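Local coordinates for DegV family protein (Thermus thermophilus, PDB 2DT8), which binds a fatty acid such as palmitic acid, carries a zinc ion, and has a cellular role that is not established, at residues M1-T10 with E79-I88. Residues are numbered along the deposited sequence; the frame is centred on the assembly and turned at random.
Sequences MRITLVTDST and EADHVLSLHI
I3 to V6 pair in parallel with H82 to S85, two neighbouring strands in the parallel part of the alpha/beta N-terminal domain of a DegV protein. Backbone hydrogen bonds run alternately from T4 N to H82 O, L84 N to T4 O, V6 N to L84 O and L86 N to V6 O. On the face covered by helices 120-135 and 139-151, L5 and L84 lie alongside each other, CD2 to CD2 3.8 Å; on the other, V6 CG2 meets V83 CG1 at 3.6 Å. At the start of the pair R2 grips D81 side-on: NE reaches OD2 and NH2 reaches OD1 (3.0 Å), both from above the carboxylate, the two planes 65° apart. D81 OD2 also accepts from R2 N at 2.9 Å through its anti lone pair. An asparagine in place of D81 would probably forfeit the salt bridge and leave the R2 guanidinium without its charged mate. At the far end, near I88, which touches the palmitate, D8 has CG between its backbone N and carbonyl carbon (chi1 62°), which turns the carboxylate toward H87. D8 OD1 closes an Asx turn with T10 N, while the H87 ring, hydrogen-bonded at NE2 to S85 OG, lies nearly coplanar with the carboxylate. D8 OD2 takes H87 ND1 at 2.7 Å on its anti lone pair and I88 N at 3.3 Å on its syn one.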
HETATM    1  N   MSE A   1       7.584 -27.050   2.514  1.00 22.43           N
HETATM    2  CA  MSE A   1       8.860 -26.586   1.894  1.00 20.53           C
HETATM    3  C   MSE A   1       9.207 -25.190   2.404  1.00 18.62           C
HETATM    4  O   MSE A   1       8.393 -24.521   3.044  1.00 16.67           O
HETATM    5  CB  MSE A   1       8.759 -26.606   0.349  1.00 24.97           C
HETATM    6  CG  MSE A   1       7.652 -25.739  -0.242  1.00 20.88           C
HETATM    7 SE   MSE A   1       7.229 -25.873  -2.176  1.00 17.53          SE
HETATM    8  CE  MSE A   1       5.716 -24.667  -2.139  1.00 17.88           C
ATOM      9  N   ARG A   2      10.440 -24.779   2.150  1.00 12.83           N
ATOM     10  CA  ARG A   2      10.929 -23.480   2.570  1.00 11.79           C
ATOM     11  C   ARG A   2      10.432 -22.451   1.576  1.00 11.18           C
ATOM     12  O   ARG A   2      10.749 -22.504   0.387  1.00 12.06           O
ATOM     13  CB  ARG A   2      12.445 -23.486   2.594  1.00 12.15           C
ATOM     14  CG  ARG A   2      13.007 -24.460   3.601  1.00 22.83           C
ATOM     15  CD  ARG A   2      14.485 -24.691   3.350  1.00 24.67           C
ATOM     16  NE  ARG A   2      14.674 -25.173   1.992  1.00 31.38           N
ATOM     17  CZ  ARG A   2      15.794 -25.008   1.306  1.00 31.05           C
ATOM     18  NH1 ARG A   2      16.805 -24.343   1.849  1.00 35.25           N
ATOM     19  NH2 ARG A   2      15.900 -25.492   0.078  1.00 31.61           N
ATOM     20  N   ILE A   3       9.637 -21.524   2.089  1.00  9.14           N
ATOM     21  CA  ILE A   3       9.038 -20.464   1.296  1.00  7.15           C
ATOM     22  C   ILE A   3       9.568 -19.115   1.755  1.00  9.39           C
ATOM     23  O   ILE A   3       9.543 -18.792   2.945  1.00 13.88           O
ATOM     24  CB  ILE A   3       7.498 -20.487   1.439  1.00  9.79           C
ATOM     25  CG1 ILE A   3       6.971 -21.850   0.968  1.00 11.67           C
ATOM     26  CG2 ILE A   3       6.867 -19.355   0.614  1.00 10.12           C
ATOM     27  CD1 ILE A   3       5.491 -22.081   1.214  1.00 13.67           C
ATOM     28  N   THR A   4      10.070 -18.342   0.798  1.00  7.42           N
ATOM     29  CA  THR A   4      10.601 -17.017   1.083  1.00  8.26           C
ATOM     30  C   THR A   4       9.656 -15.972   0.490  1.00  7.96           C
ATOM     31  O   THR A   4       9.143 -16.134  -0.627  1.00  8.13           O
ATOM     32  CB  THR A   4      12.014 -16.843   0.468  1.00  9.10           C
ATOM     33  OG1 THR A   4      12.945 -17.658   1.191  1.00 12.49           O
ATOM     34  CG2 THR A   4      12.469 -15.392   0.532  1.00 10.53           C
ATOM     35  N   LEU A   5       9.416 -14.914   1.254  1.00  5.46           N
ATOM     36  CA  LEU A   5       8.553 -13.822   0.825  1.00  4.86           C
ATOM     37  C   LEU A   5       9.340 -12.692   0.194  1.00  5.41           C
ATOM     38  O   LEU A   5      10.364 -12.261   0.719  1.00  7.29           O
ATOM     39  CB  LEU A   5       7.794 -13.235   2.007  1.00  7.72           C
ATOM     40  CG  LEU A   5       6.560 -13.978   2.477  1.00 13.81           C
ATOM     41  CD1 LEU A   5       6.222 -13.529   3.887  1.00 14.13           C
ATOM     42  CD2 LEU A   5       5.416 -13.697   1.514  1.00 14.34           C
ATOM     43  N   VAL A   6       8.825 -12.214  -0.927  1.00  5.47           N
ATOM     44  CA  VAL A   6       9.383 -11.094  -1.667  1.00  4.45           C
ATOM     45  C   VAL A   6       8.242 -10.108  -1.912  1.00  5.94           C
ATOM     46  O   VAL A   6       7.098 -10.505  -2.137  1.00  5.77           O
ATOM     47  CB  VAL A   6       9.942 -11.527  -3.050  1.00  4.65           C
ATOM     48  CG1 VAL A   6      10.324 -10.287  -3.882  1.00  5.24           C
ATOM     49  CG2 VAL A   6      11.148 -12.434  -2.862  1.00  5.80           C
ATOM     50  N   THR A   7       8.538  -8.823  -1.798  1.00  4.89           N
ATOM     51  CA  THR A   7       7.545  -7.808  -2.093  1.00  3.47           C
ATOM     52  C   THR A   7       8.281  -6.639  -2.744  1.00  5.36           C
ATOM     53  O   THR A   7       9.479  -6.749  -3.025  1.00  7.65           O
ATOM     54  CB  THR A   7       6.772  -7.361  -0.808  1.00  4.75           C
ATOM     55  OG1 THR A   7       5.683  -6.503  -1.180  1.00  4.73           O
ATOM     56  CG2 THR A   7       7.694  -6.626   0.167  1.00  5.12           C
ATOM     57  N   ASP A   8       7.576  -5.551  -3.028  1.00  5.16           N
ATOM     58  CA  ASP A   8       8.222  -4.379  -3.615  1.00  5.01           C
ATOM     59  C   ASP A   8       8.204  -3.256  -2.580  1.00  6.32           C
ATOM     60  O   ASP A   8       7.504  -3.348  -1.563  1.00  6.30           O
ATOM     61  CB  ASP A   8       7.529  -3.976  -4.920  1.00  7.81           C
ATOM     62  CG  ASP A   8       6.090  -3.593  -4.717  1.00  8.77           C
ATOM     63  OD1 ASP A   8       5.854  -2.490  -4.189  1.00 10.94           O
ATOM     64  OD2 ASP A   8       5.188  -4.389  -5.072  1.00  7.73           O
ATOM     65  N   SER A   9       8.968  -2.195  -2.830  1.00  4.28           N
ATOM     66  CA  SER A   9       9.068  -1.104  -1.869  1.00  5.14           C
ATOM     67  C   SER A   9       7.768  -0.375  -1.562  1.00  5.84           C
ATOM     68  O   SER A   9       7.656   0.256  -0.507  1.00  5.57           O
ATOM     69  CB  SER A   9      10.136  -0.101  -2.321  1.00  5.69           C
ATOM     70  OG  SER A   9       9.756   0.569  -3.499  1.00  5.16           O
ATOM     71  N   THR A  10       6.784  -0.451  -2.454  1.00  4.38           N
ATOM     72  CA  THR A  10       5.532   0.242  -2.188  1.00  6.00           C
ATOM     73  C   THR A  10       4.697  -0.422  -1.097  1.00  4.58           C
ATOM     74  O   THR A  10       3.635   0.081  -0.749  1.00  6.66           O
ATOM     75  CB  THR A  10       4.653   0.449  -3.467  1.00  9.37           C
ATOM     76  OG1 THR A  10       4.098  -0.799  -3.898  1.00 10.73           O
ATOM     77  CG2 THR A  10       5.478   1.067  -4.584  1.00  8.36           C
ATOM     78  N   GLU A  79      18.511 -20.642  -1.134  1.00 11.64           N
ATOM     79  CA  GLU A  79      18.241 -21.247   0.155  1.00 17.64           C
ATOM     80  C   GLU A  79      16.771 -21.456   0.501  1.00 17.33           C
ATOM     81  O   GLU A  79      16.390 -21.536   1.662  1.00 24.32           O
ATOM     82  CB  GLU A  79      18.772 -20.293   1.216  1.00 20.03           C
ATOM     83  CG  GLU A  79      20.260 -19.968   1.096  1.00 26.49           C
ATOM     84  CD  GLU A  79      21.152 -21.154   1.420  1.00 32.94           C
ATOM     85  OE1 GLU A  79      20.673 -22.085   2.106  1.00 35.53           O
ATOM     86  OE2 GLU A  79      22.332 -21.148   1.004  1.00 39.03           O
ATOM     87  N   ALA A  80      15.969 -21.481  -0.577  1.00 13.14           N
ATOM     88  CA  ALA A  80      14.558 -21.737  -0.360  1.00 12.96           C
ATOM     89  C   ALA A  80      14.017 -22.597  -1.516  1.00 11.21           C
ATOM     90  O   ALA A  80      14.673 -22.686  -2.546  1.00 12.42           O
ATOM     91  CB  ALA A  80      13.765 -20.414  -0.345  1.00 14.39           C
ATOM     92  N   ASP A  81      12.857 -23.210  -1.334  1.00 10.32           N
ATOM     93  CA  ASP A  81      12.275 -24.066  -2.355  1.00  9.96           C
ATOM     94  C   ASP A  81      11.261 -23.318  -3.203  1.00  9.43           C
ATOM     95  O   ASP A  81      10.973 -23.713  -4.330  1.00 11.34           O
ATOM     96  CB  ASP A  81      11.559 -25.252  -1.705  1.00 11.43           C
ATOM     97  CG  ASP A  81      12.478 -26.094  -0.857  1.00 15.17           C
ATOM     98  OD1 ASP A  81      13.480 -26.601  -1.399  1.00 19.24           O
ATOM     99  OD2 ASP A  81      12.197 -26.247   0.350  1.00 18.42           O
ATOM    100  N   HIS A  82      10.728 -22.230  -2.660  1.00  9.26           N
ATOM    101  CA  HIS A  82       9.690 -21.489  -3.360  1.00  7.28           C
ATOM    102  C   HIS A  82       9.671 -20.037  -2.903  1.00  5.88           C
ATOM    103  O   HIS A  82      10.041 -19.735  -1.766  1.00  7.57           O
ATOM    104  CB  HIS A  82       8.329 -22.137  -3.056  1.00  7.83           C
ATOM    105  CG  HIS A  82       7.238 -21.754  -4.008  1.00  7.41           C
ATOM    106  ND1 HIS A  82       6.960 -22.483  -5.144  1.00  9.04           N
ATOM    107  CD2 HIS A  82       6.362 -20.720  -4.001  1.00  6.92           C
ATOM    108  CE1 HIS A  82       5.957 -21.916  -5.795  1.00  7.58           C
ATOM    109  NE2 HIS A  82       5.577 -20.846  -5.122  1.00  7.72           N
ATOM    110  N   VAL A  83       9.235 -19.155  -3.800  1.00  6.01           N
ATOM    111  CA  VAL A  83       9.133 -17.734  -3.500  1.00  7.30           C
ATOM    112  C   VAL A  83       7.689 -17.276  -3.661  1.00  6.66           C
ATOM    113  O   VAL A  83       7.044 -17.555  -4.677  1.00  7.14           O
ATOM    114  CB  VAL A  83      10.011 -16.888  -4.455  1.00  6.85           C
ATOM    115  CG1 VAL A  83       9.706 -15.394  -4.274  1.00  8.70           C
ATOM    116  CG2 VAL A  83      11.477 -17.130  -4.162  1.00  8.15           C
ATOM    117  N   LEU A  84       7.171 -16.601  -2.639  1.00  5.71           N
ATOM    118  CA  LEU A  84       5.825 -16.052  -2.688  1.00  4.97           C
ATOM    119  C   LEU A  84       6.097 -14.552  -2.826  1.00  3.95           C
ATOM    120  O   LEU A  84       6.694 -13.945  -1.928  1.00  5.54           O
ATOM    121  CB  LEU A  84       5.075 -16.383  -1.395  1.00  6.24           C
ATOM    122  CG  LEU A  84       3.684 -15.770  -1.261  1.00  6.01           C
ATOM    123  CD1 LEU A  84       2.815 -16.158  -2.451  1.00  7.00           C
ATOM    124  CD2 LEU A  84       3.052 -16.268   0.043  1.00 10.80           C
ATOM    125  N   SER A  85       5.682 -13.981  -3.957  1.00  4.14           N
ATOM    126  CA  SER A  85       5.932 -12.576  -4.304  1.00  4.50           C
ATOM    127  C   SER A  85       4.622 -11.778  -4.302  1.00  4.82           C
ATOM    128  O   SER A  85       3.772 -11.977  -5.173  1.00  6.70           O
ATOM    129  CB  SER A  85       6.579 -12.557  -5.698  1.00  5.83           C
ATOM    130  OG  SER A  85       7.485 -11.475  -5.881  1.00  5.81           O
ATOM    131  N   LEU A  86       4.470 -10.881  -3.327  1.00  4.00           N
ATOM    132  CA  LEU A  86       3.262 -10.066  -3.135  1.00  4.66           C
ATOM    133  C   LEU A  86       3.501  -8.628  -3.598  1.00  4.53           C
ATOM    134  O   LEU A  86       4.465  -7.977  -3.217  1.00  5.00           O
ATOM    135  CB  LEU A  86       2.853 -10.065  -1.659  1.00  6.24           C
ATOM    136  CG  LEU A  86       1.960 -11.234  -1.235  1.00 12.13           C
ATOM    137  CD1 LEU A  86       2.624 -12.550  -1.562  1.00 13.20           C
ATOM    138  CD2 LEU A  86       1.658 -11.135   0.250  1.00 11.34           C
ATOM    139  N   HIS A  87       2.546  -8.180  -4.433  1.00  4.42           N
ATOM    140  CA  HIS A  87       2.683  -6.830  -4.946  1.00  4.42           C
ATOM    141  C   HIS A  87       1.506  -5.815  -5.136  1.00  5.48           C
ATOM    142  O   HIS A  87       0.342  -6.194  -5.129  1.00  4.52           O
ATOM    143  CB  HIS A  87       3.306  -7.006  -6.346  1.00  4.31           C
ATOM    144  CG  HIS A  87       4.657  -7.651  -6.184  1.00  4.66           C
ATOM    145  ND1 HIS A  87       5.743  -6.995  -5.706  1.00  5.38           N
ATOM    146  CD2 HIS A  87       5.026  -8.970  -6.473  1.00  4.62           C
ATOM    147  CE1 HIS A  87       6.742  -7.900  -5.705  1.00  4.93           C
ATOM    148  NE2 HIS A  87       6.342  -9.089  -6.160  1.00  5.03           N
ATOM    149  N   ILE A  88       1.904  -4.542  -5.314  1.00  5.09           N
ATOM    150  CA  ILE A  88       0.876  -3.530  -5.451  1.00  4.42           C
ATOM    151  C   ILE A  88       0.009  -3.945  -6.634  1.00  4.96           C
ATOM    152  O   ILE A  88       0.445  -4.613  -7.578  1.00  5.07           O
ATOM    153  CB  ILE A  88       1.671  -2.246  -5.752  1.00  3.23           C
ATOM    154  CG1 ILE A  88       0.699  -1.135  -6.149  1.00  5.90           C
ATOM    155  CG2 ILE A  88       2.715  -2.465  -6.876  1.00  5.51           C
ATOM    156  CD1 ILE A  88       1.374   0.251  -6.188  1.00  7.56           C
TER